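Local coordinates for penicillin-binding protein 2B (Streptococcus pneumoniae, PDB 2WAD) that probably forms the peptide cross-links between adjacent glycan strands during peripheral peptidoglycan synthesis, and binds penicillin, at residues R280-I285 / E297-G302. Residues are numbered along the deposited sequence; the frame is centred on the assembly and turned at random.
Unlike the reference sequence in segment 280-285: Pro281 (reference Ser). Unlike the reference sequence in segment 297-302: Glu297 (reference Asp), Asn298 (reference Thr).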
loop_
_atom_site.group_PDB
_atom_site.type_symbol
_atom_site.label_atom_id
_atom_site.label_comp_id
_atom_site.label_asym_id
_atom_site.label_seq_id
_atom_site.Cartn_x
_atom_site.Cartn_y
_atom_site.Cartn_z
ATOM N N ARG A 280 14.587 20.404 -7.945
ATOM C CA ARG A 280 16.020 20.426 -8.247
ATOM C C ARG A 280 16.614 21.805 -8.516
ATOM O O ARG A 280 15.963 22.636 -9.152
ATOM C CB ARG A 280 16.274 19.542 -9.461
ATOM C CG ARG A 280 15.550 18.219 -9.398
ATOM C CD ARG A 280 16.091 17.311 -10.472
ATOM N NE ARG A 280 15.453 16.000 -10.448
ATOM C CZ ARG A 280 15.935 14.926 -11.065
ATOM N NH1 ARG A 280 17.066 15.004 -11.764
ATOM N NH2 ARG A 280 15.269 13.779 -10.983
ATOM N N PRO A 281 17.850 22.062 -8.039
ATOM C CA PRO A 281 18.535 23.224 -8.612
ATOM C C PRO A 281 18.925 22.980 -10.076
ATOM O O PRO A 281 19.317 21.869 -10.448
ATOM C CB PRO A 281 19.783 23.399 -7.730
ATOM C CG PRO A 281 19.477 22.699 -6.460
ATOM C CD PRO A 281 18.529 21.563 -6.826
ATOM N N VAL A 282 18.796 24.019 -10.899
ATOM C CA VAL A 282 19.150 23.966 -12.316
ATOM C C VAL A 282 20.060 25.148 -12.649
ATOM O O VAL A 282 19.820 26.281 -12.225
ATOM C CB VAL A 282 17.903 24.033 -13.232
ATOM C CG1 VAL A 282 18.300 24.378 -14.659
ATOM C CG2 VAL A 282 17.102 22.726 -13.209
ATOM N N LYS A 283 21.118 24.880 -13.405
ATOM C CA LYS A 283 22.097 25.904 -13.753
ATOM C C LYS A 283 22.379 25.832 -15.243
ATOM O O LYS A 283 22.140 24.811 -15.886
ATOM C CB LYS A 283 23.400 25.678 -12.985
ATOM C CG LYS A 283 23.265 25.862 -11.486
ATOM C CD LYS A 283 24.614 25.962 -10.780
ATOM C CE LYS A 283 24.486 26.780 -9.500
ATOM N NZ LYS A 283 23.184 26.530 -8.806
ATOM N N GLU A 284 22.888 26.924 -15.799
ATOM C CA GLU A 284 23.487 26.843 -17.122
ATOM C C GLU A 284 24.948 27.274 -17.054
ATOM O O GLU A 284 25.278 28.304 -16.463
ATOM C CB GLU A 284 22.661 27.585 -18.177
ATOM C CG GLU A 284 21.394 26.815 -18.535
ATOM C CD GLU A 284 20.592 27.390 -19.691
ATOM O OE1 GLU A 284 21.092 28.296 -20.394
ATOM O OE2 GLU A 284 19.448 26.910 -19.891
ATOM N N ILE A 285 25.820 26.433 -17.604
ATOM C CA ILE A 285 27.246 26.697 -17.624
ATOM C C ILE A 285 27.591 27.290 -18.994
ATOM O O ILE A 285 27.275 26.713 -20.039
ATOM C CB ILE A 285 28.076 25.429 -17.307
ATOM C CG1 ILE A 285 27.939 25.047 -15.831
ATOM C CG2 ILE A 285 29.562 25.665 -17.557
ATOM C CD1 ILE A 285 26.717 24.251 -15.529
ATOM N N GLU A 297 25.662 30.229 -14.583
ATOM C CA GLU A 297 24.406 30.969 -14.471
ATOM C C GLU A 297 23.258 30.066 -13.986
ATOM O O GLU A 297 22.866 29.109 -14.656
ATOM C CB GLU A 297 24.067 31.637 -15.812
ATOM C CG GLU A 297 22.734 32.385 -15.866
ATOM C CD GLU A 297 21.994 32.242 -17.201
ATOM O OE1 GLU A 297 21.187 33.139 -17.525
ATOM O OE2 GLU A 297 22.192 31.241 -17.928
ATOM N N ASN A 298 22.725 30.362 -12.805
ATOM C CA ASN A 298 21.616 29.581 -12.260
ATOM C C ASN A 298 20.274 29.952 -12.893
ATOM O O ASN A 298 20.074 31.080 -13.349
ATOM C CB ASN A 298 21.550 29.724 -10.739
ATOM C CG ASN A 298 21.443 31.171 -10.300
ATOM O OD1 ASN A 298 20.612 31.927 -10.811
ATOM N ND2 ASN A 298 22.291 31.566 -9.357
ATOM N N ILE A 299 19.364 28.988 -12.937
ATOM C CA ILE A 299 18.052 29.187 -13.536
ATOM C C ILE A 299 16.959 28.895 -12.504
ATOM O O ILE A 299 15.996 29.650 -12.368
ATOM C CB ILE A 299 17.891 28.338 -14.817
ATOM C CG1 ILE A 299 18.778 28.899 -15.935
ATOM C CG2 ILE A 299 16.426 28.242 -15.247
ATOM C CD1 ILE A 299 18.461 28.342 -17.309
ATOM N N GLU A 300 17.112 27.811 -11.755
ATOM C CA GLU A 300 16.203 27.556 -10.643
ATOM C C GLU A 300 16.956 27.051 -9.427
ATOM O O GLU A 300 17.810 26.170 -9.526
ATOM C CB GLU A 300 15.116 26.557 -11.021
ATOM C CG GLU A 300 14.132 27.065 -12.050
ATOM C CD GLU A 300 13.606 25.938 -12.914
ATOM O OE1 GLU A 300 13.572 24.783 -12.434
ATOM O OE2 GLU A 300 13.234 26.205 -14.076
ATOM N N GLU A 301 16.641 27.635 -8.278
ATOM C CA GLU A 301 17.204 27.150 -7.033
ATOM C C GLU A 301 16.326 26.040 -6.468
ATOM O O GLU A 301 15.112 26.013 -6.680
ATOM C CB GLU A 301 17.408 28.290 -6.043
ATOM C CG GLU A 301 18.394 29.324 -6.571
ATOM C CD GLU A 301 18.540 30.491 -5.628
ATOM O OE1 GLU A 301 17.922 30.431 -4.543
ATOM O OE2 GLU A 301 19.266 31.450 -5.968
ATOM N N GLY A 302 16.967 25.103 -5.781
ATOM C CA GLY A 302 16.286 23.899 -5.362
ATOM C C GLY A 302 15.693 24.067 -3.983
ATOM O O GLY A 302 16.052 24.994 -3.253
#
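Val282 pairs with both Ile299 and Glu300 where two antiparallel strands meet. Its carbonyl oxygen is gripped by two N-H groups. Ile299 N lies 2.8 Å from Val282 O and Glu300 N lies 3.1 Å from it, both tilted to the same face of the carbonyl plane. In return, Val282 N donates a nearly straight bond to Glu300 O (2.7 Å, 166°), in the plane of that carbonyl. One residue further out, Pro281 CA approaches Glu300 O at 3.2 Å as a CA-H...O contact, and CG and CD of the proline ring pack against the backbone N and CA of Gly302.

Val282 CG1 is anti to the backbone N (chi1 164°), and this branch meets Ile299 CB at 4.0 Å. Ile299 then reaches with CD1 across the end of Glu284, whose chain is extended beyond CG. Glu284 and Glu297 form a hydrogen-bonded pair through their backbones. Their side chains run side by side with the carboxylate planes 76° apart. Glu284 OE1 and Glu297 OE2 are 4.0 Å apart, which probably disfavours full charge on both. On the other face, Lys283 crosses Asn298.

Strand 51-55 flanks strand 282-287 on its far edge, with Lys283 bonded to Val54 through the backbone. The guanidinium of Arg280 forms a salt bridge with Asp261. The extra residue opposite Val282 makes this a classic beta bulge in the hairpin of strands 282-287 and 293-298.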